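Local coordinates for eukaryotic Translation Initiation 4E (Schistosoma mansoni, PDB 3HXI), which binds the 7-methylguanosine cap at the 5' end of messenger RNA in translation initiation, and is itself bound by the regulator 4E-BP, at residues Phe39-Ile42 / Glu43-Trp46; Trp46-Leu49 / Thr50-Arg54; Thr114-Glu117 / Asp118-Ile121; Gly152-Ile155 / Lys156-Leu159. All coordinates share one frame; numbering follows the deposited sequence. Where two conformers were deposited one is given.

Contact 1 of 4, residues Phe39-Ile42 / Glu43-Trp46; sequences FSTI and EDFW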
loop_
_atom_site.group_PDB
_atom_site.type_symbol
_atom_site.label_atom_id
_atom_site.label_comp_id
_atom_site.label_asym_id
_atom_site.label_seq_id
_atom_site.Cartn_x
_atom_site.Cartn_y
_atom_site.Cartn_z
ATOM N N PHE A 39 9.669 6.849 -8.769
ATOM C CA PHE A 39 9.603 8.298 -8.535
ATOM C C PHE A 39 10.197 8.663 -7.168
ATOM O O PHE A 39 10.305 7.810 -6.287
ATOM C CB PHE A 39 8.166 8.824 -8.689
ATOM C CG PHE A 39 7.197 8.275 -7.674
ATOM C CD1 PHE A 39 7.064 8.873 -6.431
ATOM C CD2 PHE A 39 6.427 7.139 -7.962
ATOM C CE1 PHE A 39 6.178 8.352 -5.476
ATOM C CE2 PHE A 39 5.538 6.619 -7.011
ATOM C CZ PHE A 39 5.419 7.230 -5.773
ATOM N N SER A 40 10.580 9.924 -6.999
ATOM C CA SER A 40 11.282 10.323 -5.798
ATOM C C SER A 40 10.966 11.765 -5.420
ATOM O O SER A 40 11.602 12.331 -4.519
ATOM C CB SER A 40 12.776 10.149 -6.011
ATOM O OG SER A 40 13.148 10.817 -7.195
ATOM N N THR A 41 9.977 12.339 -6.104
ATOM C CA THR A 41 9.540 13.718 -5.861
ATOM C C THR A 41 8.019 13.736 -5.767
ATOM O O THR A 41 7.346 12.861 -6.350
ATOM C CB THR A 41 10.000 14.684 -7.009
ATOM O OG1 THR A 41 9.269 14.407 -8.226
ATOM C CG2 THR A 41 11.528 14.545 -7.276
ATOM N N ILE A 42 7.467 14.723 -5.064
ATOM C CA ILE A 42 6.004 14.923 -5.043
ATOM C C ILE A 42 5.483 15.053 -6.465
ATOM O O ILE A 42 4.429 14.495 -6.813
ATOM C CB ILE A 42 5.596 16.222 -4.294
ATOM C CG1 ILE A 42 5.999 16.147 -2.820
ATOM C CG2 ILE A 42 4.076 16.510 -4.472
ATOM C CD1 ILE A 42 5.766 17.445 -2.042
ATOM N N GLU A 43 6.210 15.814 -7.288
ATOM C CA GLU A 43 5.765 16.090 -8.647
ATOM C C GLU A 43 5.618 14.819 -9.489
ATOM O O GLU A 43 4.636 14.656 -10.239
ATOM C CB GLU A 43 6.714 17.080 -9.327
ATOM C CG GLU A 43 6.640 18.508 -8.777
ATOM C CD GLU A 43 7.264 18.730 -7.388
ATOM O OE1 GLU A 43 8.028 17.886 -6.873
ATOM O OE2 GLU A 43 6.974 19.793 -6.800
ATOM N N ASP A 44 6.585 13.920 -9.356
ATOM C CA ASP A 44 6.588 12.679 -10.120
ATOM C C ASP A 44 5.610 11.661 -9.528
ATOM O O ASP A 44 5.042 10.867 -10.265
ATOM C CB ASP A 44 8.002 12.104 -10.198
ATOM C CG ASP A 44 8.861 12.813 -11.228
ATOM O OD1 ASP A 44 8.311 13.610 -12.008
ATOM O OD2 ASP A 44 10.080 12.546 -11.269
ATOM N N PHE A 45 5.425 11.687 -8.214
ATOM C CA PHE A 45 4.342 10.918 -7.572
ATOM C C PHE A 45 2.976 11.204 -8.234
ATOM O O PHE A 45 2.284 10.287 -8.707
ATOM C CB PHE A 45 4.263 11.254 -6.075
ATOM C CG PHE A 45 2.983 10.810 -5.430
ATOM C CD1 PHE A 45 2.643 9.460 -5.393
ATOM C CD2 PHE A 45 2.100 11.746 -4.896
ATOM C CE1 PHE A 45 1.450 9.037 -4.809
ATOM C CE2 PHE A 45 0.899 11.336 -4.296
ATOM C CZ PHE A 45 0.575 9.978 -4.256
ATOM N N TRP A 46 2.589 12.478 -8.273
ATOM C CA TRP A 46 1.313 12.849 -8.866
ATOM C C TRP A 46 1.236 12.538 -10.369
ATOM O O TRP A 46 0.159 12.206 -10.869
ATOM C CB TRP A 46 0.960 14.312 -8.596
ATOM C CG TRP A 46 0.538 14.622 -7.166
ATOM C CD1 TRP A 46 1.070 15.579 -6.339
ATOM C CD2 TRP A 46 -0.509 13.992 -6.419
ATOM N NE1 TRP A 46 0.426 15.570 -5.119
ATOM C CE2 TRP A 46 -0.556 14.616 -5.147
ATOM C CE3 TRP A 46 -1.412 12.953 -6.695
ATOM C CZ2 TRP A 46 -1.478 14.240 -4.160
ATOM C CZ3 TRP A 46 -2.337 12.583 -5.707
ATOM C CH2 TRP A 46 -2.347 13.216 -4.454
HETATM O O HOH W 1 11.599 11.303 -9.394
#
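Phe39, two residues before the end of strand 33-41, lies beside Phe45, one turn into helix 42-50, the two side chains lying side by side and pointing the same way. Its CB rests 3.6 Å from Asp44 CB. Farther along the side chain, CG faces the backbone of Phe45, and CD1 comes 3.6 Å from Phe45 CA, which sits over one ring face as a CH-pi contact. CE1 reaches Phe45 CB at 3.5 Å, while Phe39 CZ lies near the plane of the Phe45 ring, at its edge beside Phe45 CD1. The rings of Phe39 and Phe45 meet obliquely, their planes 45° apart.

Thr41 ends the strand and caps the helix. Its OG1, placed by chi1 of 70° between the backbone N and the carbonyl carbon, accepts from Asp44 N at 3.0 Å. Its carbonyl O takes Phe45 N at 2.9 Å. A threonine suits this N-cap because its extended backbone fits the strand while its hydroxyl serves the first turn. Water 1 joins Ser40 OG to Asp44 OD2, donating to the carboxylate. Ile42 CG2 packs 3.7 Å from Trp46 CD1; Trp46 NE1 is bonded to the backbone of the bound peptide.

The chemistry thus divides by side: on the partly exposed side the two bonds to Thr41 satisfy N-H groups of the first turn, while the buried aromatic side meets Leu104 and Ile108 of helix 96-108 through apolar atoms.

Contact 2 of 4, residues Trp46-Leu49 / Thr50-Arg54; sequences WSVL and THTVR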
loop_
_atom_site.group_PDB
_atom_site.type_symbol
_atom_site.label_atom_id
_atom_site.label_comp_id
_atom_site.label_asym_id
_atom_site.label_seq_id
_atom_site.Cartn_x
_atom_site.Cartn_y
_atom_site.Cartn_z
ATOM N N TRP A 46 2.589 12.478 -8.273
ATOM C CA TRP A 46 1.313 12.849 -8.866
ATOM C C TRP A 46 1.236 12.538 -10.369
ATOM O O TRP A 46 0.159 12.206 -10.869
ATOM C CB TRP A 46 0.960 14.312 -8.596
ATOM C CG TRP A 46 0.538 14.622 -7.166
ATOM C CD1 TRP A 46 1.070 15.579 -6.339
ATOM C CD2 TRP A 46 -0.509 13.992 -6.419
ATOM N NE1 TRP A 46 0.426 15.570 -5.119
ATOM C CE2 TRP A 46 -0.556 14.616 -5.147
ATOM C CE3 TRP A 46 -1.412 12.953 -6.695
ATOM C CZ2 TRP A 46 -1.478 14.240 -4.160
ATOM C CZ3 TRP A 46 -2.337 12.583 -5.707
ATOM C CH2 TRP A 46 -2.347 13.216 -4.454
ATOM N N SER A 47 2.358 12.660 -11.081
ATOM C CA SER A 47 2.385 12.365 -12.519
ATOM C C SER A 47 2.128 10.882 -12.808
ATOM O O SER A 47 1.433 10.540 -13.774
ATOM C CB SER A 47 3.698 12.827 -13.157
ATOM O OG SER A 47 3.710 14.238 -13.313
ATOM N N VAL A 48 2.682 10.007 -11.980
ATOM C CA VAL A 48 2.387 8.575 -12.063
ATOM C C VAL A 48 0.879 8.328 -11.959
ATOM O O VAL A 48 0.309 7.600 -12.776
ATOM C CB VAL A 48 3.092 7.760 -10.951
ATOM C CG1 VAL A 48 2.823 6.259 -11.138
ATOM C CG2 VAL A 48 4.603 8.044 -10.929
ATOM N N LEU A 49 0.234 8.919 -10.946
ATOM C CA LEU A 49 -1.193 8.682 -10.732
ATOM C C LEU A 49 -2.035 9.242 -11.892
ATOM O O LEU A 49 -2.995 8.601 -12.326
ATOM C CB LEU A 49 -1.667 9.218 -9.378
ATOM C CG LEU A 49 -1.174 8.456 -8.133
ATOM C CD1 LEU A 49 -1.784 9.087 -6.872
ATOM C CD2 LEU A 49 -1.501 6.971 -8.182
ATOM N N THR A 50 -1.638 10.406 -12.413
ATOM C CA THR A 50 -2.334 11.034 -13.554
ATOM C C THR A 50 -2.182 10.263 -14.883
ATOM O O THR A 50 -2.954 10.482 -15.832
ATOM C CB THR A 50 -1.876 12.502 -13.751
ATOM O OG1 THR A 50 -2.182 13.254 -12.575
ATOM C CG2 THR A 50 -2.591 13.157 -14.938
ATOM N N HIS A 51 -1.191 9.380 -14.957
ATOM C CA HIS A 51 -0.880 8.673 -16.199
ATOM C C HIS A 51 -1.098 7.163 -16.133
ATOM O O HIS A 51 -0.656 6.423 -17.014
ATOM C CB HIS A 51 0.558 8.966 -16.612
ATOM C CG HIS A 51 0.799 10.406 -16.940
ATOM N ND1 HIS A 51 1.998 11.036 -16.689
ATOM C CD2 HIS A 51 -0.013 11.345 -17.486
ATOM C CE1 HIS A 51 1.922 12.297 -17.080
ATOM N NE2 HIS A 51 0.711 12.512 -17.562
ATOM N N THR A 52 -1.756 6.707 -15.074
ATOM C CA THR A 52 -2.072 5.297 -14.921
ATOM C C THR A 52 -3.529 5.200 -14.512
ATOM O O THR A 52 -4.124 6.197 -14.103
ATOM C CB THR A 52 -1.174 4.610 -13.873
ATOM O OG1 THR A 52 -1.264 5.325 -12.634
ATOM C CG2 THR A 52 0.282 4.590 -14.333
ATOM N N VAL A 53 -4.097 4.000 -14.619
ATOM C CA VAL A 53 -5.531 3.801 -14.431
ATOM C C VAL A 53 -5.974 4.165 -12.992
ATOM O O VAL A 53 -5.252 3.865 -12.023
ATOM C CB VAL A 53 -5.918 2.359 -14.850
ATOM C CG1 VAL A 53 -5.154 1.305 -14.006
ATOM C CG2 VAL A 53 -7.451 2.141 -14.835
ATOM N N ARG A 54 -7.119 4.845 -12.856
ATOM C CA ARG A 54 -7.694 5.143 -11.527
ATOM C C ARG A 54 -8.267 3.877 -10.886
ATOM O O ARG A 54 -8.824 3.045 -11.597
ATOM C CB ARG A 54 -8.794 6.207 -11.610
ATOM C CG ARG A 54 -8.363 7.562 -12.138
ATOM C CD ARG A 54 -8.012 8.495 -10.994
ATOM N NE ARG A 54 -6.818 8.049 -10.270
ATOM C CZ ARG A 54 -6.606 8.304 -8.979
ATOM N NH1 ARG A 54 -5.507 7.882 -8.384
ATOM N NH2 ARG A 54 -7.506 8.982 -8.284
HETATM O O HOH W 2 -4.352 6.663 -10.730
#
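The guanidinium of Arg54 is met across the contact at its edge: Leu49 CD2 lies near its plane, 4.1 Å from NH1, and water 2 sits in the plane, accepting from NE at 2.9 Å. The two side chains cross at about a right angle, the arginine chain being bent at chi2 and chi3 so that its end turns back to the helix. For the His51 ring the neighbour is Ser47 O, placed obliquely and 3.0 Å from ND1, but at an angle too poor for a hydrogen bond.

Water 2 also lies 2.9 Å from Leu49 O and within bonding distance of Val53 O; with more acceptors in reach than protons, it cannot donate to all of them at once. This is where helix 42-50, on the convex back of the eIF4E fold, gives way to the loop leading to strand 63-68. Two threonines suit the transition because each hydroxyl can take up a carbonyl of the last turn. Thr50 OG1 donates to Trp46 O at 3.1 Å, from the opposite face of the carbonyl to Thr50 N. Thr52 OG1 does likewise for Val48 O at 2.8 Å, the other face receiving His51 N. In Thr52 a chi1 of 55° tucks the hydroxyl between backbone N and carbonyl carbon, bringing it to Val48 O from above the carbonyl plane. Leu49 is buried against Leu104 and Tyr18, and Arg54 NH1 forms a salt bridge with Asp101 of helix 96-108.

Contact 3 of 4, residues Thr114-Glu117 / Asp118-Ile121; sequences TDEE and DRQI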
loop_
_atom_site.group_PDB
_atom_site.type_symbol
_atom_site.label_atom_id
_atom_site.label_comp_id
_atom_site.label_asym_id
_atom_site.label_seq_id
_atom_site.Cartn_x
_atom_site.Cartn_y
_atom_site.Cartn_z
ATOM N N THR A 114 6.493 8.971 14.002
ATOM C CA THR A 114 7.869 8.616 14.363
ATOM C C THR A 114 8.662 8.030 13.198
ATOM O O THR A 114 8.087 7.403 12.307
ATOM C CB THR A 114 7.882 7.595 15.532
ATOM O OG1 THR A 114 7.386 6.340 15.069
ATOM C CG2 THR A 114 6.992 8.058 16.678
ATOM N N ASP A 115 9.986 8.223 13.220
ATOM C CA ASP A 115 10.899 7.631 12.240
ATOM C C ASP A 115 10.718 6.124 12.184
ATOM O O ASP A 115 10.740 5.534 11.110
ATOM C CB ASP A 115 12.372 7.955 12.567
ATOM C CG ASP A 115 12.712 9.446 12.424
ATOM O OD1 ASP A 115 11.839 10.254 12.007
ATOM O OD2 ASP A 115 13.866 9.819 12.768
ATOM N N GLU A 116 10.519 5.518 13.352
ATOM C CA GLU A 116 10.398 4.076 13.478
ATOM C C GLU A 116 9.216 3.493 12.696
ATOM O O GLU A 116 9.326 2.410 12.120
ATOM C CB GLU A 116 10.294 3.684 14.949
ATOM C CG GLU A 116 10.209 2.184 15.180
ATOM C CD GLU A 116 11.569 1.477 15.108
ATOM O OE1 GLU A 116 12.627 2.144 15.065
ATOM O OE2 GLU A 116 11.567 0.228 15.109
ATOM N N GLU A 117 8.091 4.202 12.675
ATOM C CA GLU A 117 6.948 3.748 11.869
ATOM C C GLU A 117 7.276 3.750 10.383
ATOM O O GLU A 117 6.921 2.818 9.661
ATOM C CB GLU A 117 5.719 4.598 12.136
ATOM C CG GLU A 117 5.105 4.374 13.510
ATOM C CD GLU A 117 4.135 5.462 13.882
ATOM O OE1 GLU A 117 4.598 6.524 14.351
ATOM O OE2 GLU A 117 2.907 5.265 13.698
ATOM N N ASP A 118 7.952 4.802 9.921
ATOM C CA ASP A 118 8.348 4.888 8.517
ATOM C C ASP A 118 9.269 3.740 8.128
ATOM O O ASP A 118 9.193 3.204 7.005
ATOM C CB ASP A 118 9.013 6.234 8.240
ATOM C CG ASP A 118 9.436 6.389 6.798
ATOM O OD1 ASP A 118 8.592 6.739 5.957
ATOM O OD2 ASP A 118 10.624 6.155 6.514
ATOM N N ARG A 119 10.158 3.376 9.057
ATOM C CA ARG A 119 11.086 2.261 8.847
ATOM C C ARG A 119 10.365 0.925 8.619
ATOM O O ARG A 119 10.894 0.049 7.947
ATOM C CB ARG A 119 12.083 2.154 10.011
ATOM C CG ARG A 119 13.028 3.364 10.113
ATOM C CD ARG A 119 14.188 3.128 11.101
ATOM N NE ARG A 119 13.776 3.293 12.496
ATOM C CZ ARG A 119 14.066 4.368 13.232
ATOM N NH1 ARG A 119 13.656 4.456 14.484
ATOM N NH2 ARG A 119 14.766 5.361 12.713
ATOM N N GLN A 120 9.167 0.781 9.187
ATOM C CA GLN A 120 8.411 -0.469 9.057
ATOM C C GLN A 120 7.806 -0.597 7.670
ATOM O O GLN A 120 7.510 -1.709 7.213
ATOM C CB GLN A 120 7.280 -0.547 10.097
ATOM C CG GLN A 120 7.677 -1.039 11.464
ATOM C CD GLN A 120 8.287 -2.429 11.408
ATOM O OE1 GLN A 120 7.633 -3.411 11.008
ATOM N NE2 GLN A 120 9.547 -2.512 11.780
ATOM N N ILE A 121 7.617 0.539 6.999
ATOM C CA ILE A 121 6.815 0.559 5.765
ATOM C C ILE A 121 7.557 -0.065 4.590
ATOM O O ILE A 121 8.694 0.329 4.272
ATOM C CB ILE A 121 6.331 2.004 5.391
ATOM C CG1 ILE A 121 5.450 2.611 6.500
ATOM C CG2 ILE A 121 5.623 2.009 4.004
ATOM C CD1 ILE A 121 4.126 1.890 6.797
#
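Arg119 folds back along its own helix until its guanidinium lies with one face over the backbone of Asp115 and Glu116, and a single oxygen, Glu116 OE1, meets its edge. NH1 donates to that oxygen at 2.6 Å, a short salt bridge using the anti lone pair and lying only 7° out of the guanidinium plane. NE adds a weak bond to the same OE1 at 3.0 Å. With the carboxylate plane of Glu116 and the guanidinium plane of Arg119 70° apart, OE1 alone takes both N-H groups, in place of a two-oxygen, two-nitrogen pairing. Glu116 is brought there by a CG anti to the backbone N (chi1 -178°) followed by a bend at chi2, and Arg119 by its bend at chi3.

At the start of helix 115-120 Thr114 and Glu117 form a capping box. Thr114 OG1 accepts from Glu117 N at 3.3 Å, and Glu117 OE1 accepts in return from Thr114 N at 3.1 Å. The Thr114 hydroxyl also donates to OE1, at 2.9 Å, which holds this carboxylate on both the backbone and the side chain of the cap; its second oxygen, OE2, takes Ser150 OG of helix 145-159. A buried glutamate suits a place with so many donors. Asp115, exposed in the first turn of the helix, forms a salt bridge with a basic side chain of the bound peptide. Near the helix end Gln120 N donates to Glu117 O at 3.1 Å, and Gln120 OE1 bonds to Ser141 OG.

Contact 4 of 4, residues Gly152-Ile155 / Lys156-Leu159; sequences GRRI and KERL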
loop_
_atom_site.group_PDB
_atom_site.type_symbol
_atom_site.label_atom_id
_atom_site.label_comp_id
_atom_site.label_asym_id
_atom_site.label_seq_id
_atom_site.Cartn_x
_atom_site.Cartn_y
_atom_site.Cartn_z
ATOM N N GLY A 152 -1.358 1.006 12.053
ATOM C CA GLY A 152 -2.733 0.616 11.768
ATOM C C GLY A 152 -3.700 1.714 12.165
ATOM O O GLY A 152 -4.625 2.029 11.412
ATOM N N ARG A 153 -3.464 2.314 13.339
ATOM C CA ARG A 153 -4.319 3.394 13.827
ATOM C C ARG A 153 -4.292 4.606 12.897
ATOM O O ARG A 153 -5.353 5.157 12.565
ATOM C CB ARG A 153 -3.961 3.766 15.274
ATOM C CG ARG A 153 -4.474 2.736 16.284
ATOM C CD ARG A 153 -4.267 3.140 17.736
ATOM N NE ARG A 153 -3.010 2.618 18.276
ATOM C CZ ARG A 153 -1.898 3.328 18.442
ATOM N NH1 ARG A 153 -0.824 2.743 18.934
ATOM N NH2 ARG A 153 -1.854 4.621 18.125
ATOM N N ARG A 154 -3.102 4.990 12.452
ATOM C CA ARG A 154 -2.930 6.117 11.518
ATOM C C ARG A 154 -3.582 5.864 10.153
ATOM O O ARG A 154 -4.156 6.784 9.566
ATOM C CB ARG A 154 -1.430 6.457 11.379
ATOM C CG ARG A 154 -1.051 7.558 10.365
ATOM C CD ARG A 154 -1.678 8.928 10.649
ATOM N NE ARG A 154 -1.606 9.331 12.056
ATOM C CZ ARG A 154 -0.603 10.017 12.607
ATOM N NH1 ARG A 154 0.438 10.399 11.881
ATOM N NH2 ARG A 154 -0.646 10.336 13.904
ATOM N N ILE A 155 -3.478 4.630 9.646
ATOM C CA ILE A 155 -4.140 4.246 8.383
ATOM C C ILE A 155 -5.654 4.466 8.509
ATOM O O ILE A 155 -6.290 5.035 7.600
ATOM C CB ILE A 155 -3.851 2.772 8.014
ATOM C CG1 ILE A 155 -2.389 2.579 7.602
ATOM C CG2 ILE A 155 -4.741 2.279 6.845
ATOM C CD1 ILE A 155 -1.998 1.089 7.366
ATOM N N LYS A 156 -6.236 4.008 9.621
ATOM C CA LYS A 156 -7.687 4.113 9.812
ATOM C C LYS A 156 -8.113 5.563 9.854
ATOM O O LYS A 156 -9.146 5.936 9.285
ATOM C CB LYS A 156 -8.163 3.408 11.091
ATOM C CG LYS A 156 -7.909 1.925 11.112
ATOM C CD LYS A 156 -8.849 1.201 12.073
ATOM C CE LYS A 156 -10.218 0.947 11.445
ATOM N NZ LYS A 156 -11.189 0.563 12.500
ATOM N N GLU A 157 -7.306 6.386 10.517
ATOM C CA GLU A 157 -7.591 7.821 10.613
ATOM C C GLU A 157 -7.581 8.444 9.236
ATOM O O GLU A 157 -8.550 9.074 8.835
ATOM C CB GLU A 157 -6.587 8.514 11.521
ATOM C CG GLU A 157 -6.786 8.191 12.993
ATOM C CD GLU A 157 -5.605 8.594 13.867
ATOM O OE1 GLU A 157 -4.569 9.044 13.323
ATOM O OE2 GLU A 157 -5.710 8.450 15.108
ATOM N N ARG A 158 -6.504 8.218 8.490
ATOM C CA ARG A 158 -6.327 8.901 7.219
ATOM C C ARG A 158 -7.321 8.417 6.172
ATOM O O ARG A 158 -7.780 9.202 5.338
ATOM C CB ARG A 158 -4.884 8.773 6.707
ATOM C CG ARG A 158 -3.855 9.538 7.523
ATOM C CD ARG A 158 -3.949 11.061 7.360
ATOM N NE ARG A 158 -2.867 11.689 8.126
ATOM C CZ ARG A 158 -2.889 11.939 9.442
ATOM N NH1 ARG A 158 -3.951 11.646 10.193
ATOM N NH2 ARG A 158 -1.828 12.487 10.019
ATOM N N LEU A 159 -7.668 7.132 6.234
ATOM C CA LEU A 159 -8.622 6.553 5.287
ATOM C C LEU A 159 -10.072 6.648 5.753
ATOM O O LEU A 159 -10.984 6.282 5.013
ATOM C CB LEU A 159 -8.226 5.135 4.919
ATOM C CG LEU A 159 -7.155 4.982 3.833
ATOM C CD1 LEU A 159 -5.846 5.756 4.138
ATOM C CD2 LEU A 159 -6.859 3.510 3.632
#
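Gly152 opens the segment by accepting Lys156 N on its carbonyl O at 3.1 Å, while the methylene CG of Lys156 rests on the same oxygen. The glycine is buried and contributes through this carbonyl. Arg153, on the exposed side, takes Glu157 N on its own O in the next link of the helical ladder. Arg154 carries most of the side-chain contact. Its CG stands anti to the backbone N (chi1 176°), and bends at chi2 and chi3 curl the chain back, so that NE donates to Glu157 OE1 at 3.2 Å in a salt bridge. The oxygen is met nearly along its C-O axis, with the guanidinium and carboxylate planes 18° apart. Alongside runs Arg158, its guanidinium 7° from parallel with that of Arg154. Arg154 CD sits over the centre of the Arg158 guanidinium, 3.5 Å from Arg158 CZ, and Arg154 NH1 lies 3.6 Å from Arg158 NH2.

Ile155 turns to the interior, where CG2 touches Leu159 CD2 at 4.0 Å; both lean on Ile88 of strand 84-89, as branched aliphatic residues suit a helix face lying on a sheet.

The close approach of two like charges is probably eased by acidic partners: besides Glu157, Arg154 reaches Asp113 and the carbonyl of Asp111, and Arg158 reaches the Asp111 carboxylate. These salt bridges join helix 145-159 to the loop before helix 115-120 and should offset the repulsion.

In the fold
Contacts 1 and 2 are consecutive pieces of one unit: they share Trp46, their centres lie 11 Å apart, and Phe39 CD2 packs on Val48 CG2 at 3.6 Å. Contacts 3 and 4 form a second pair on neighbouring helices, with centres 14 Å apart and nearest atoms about 5 Å apart without touching. The two pairs stand 20 to 26 Å from each other between centres, and helix 96-108 meets side chains of contacts 1, 2 and 4. Contacts 1, 2 and 3 reach the bound peptide, so it appears to run across the convex helical side. The bound m7GpppG lies apart from all four contacts, consistent with the concave cap site of other eIF4E proteins.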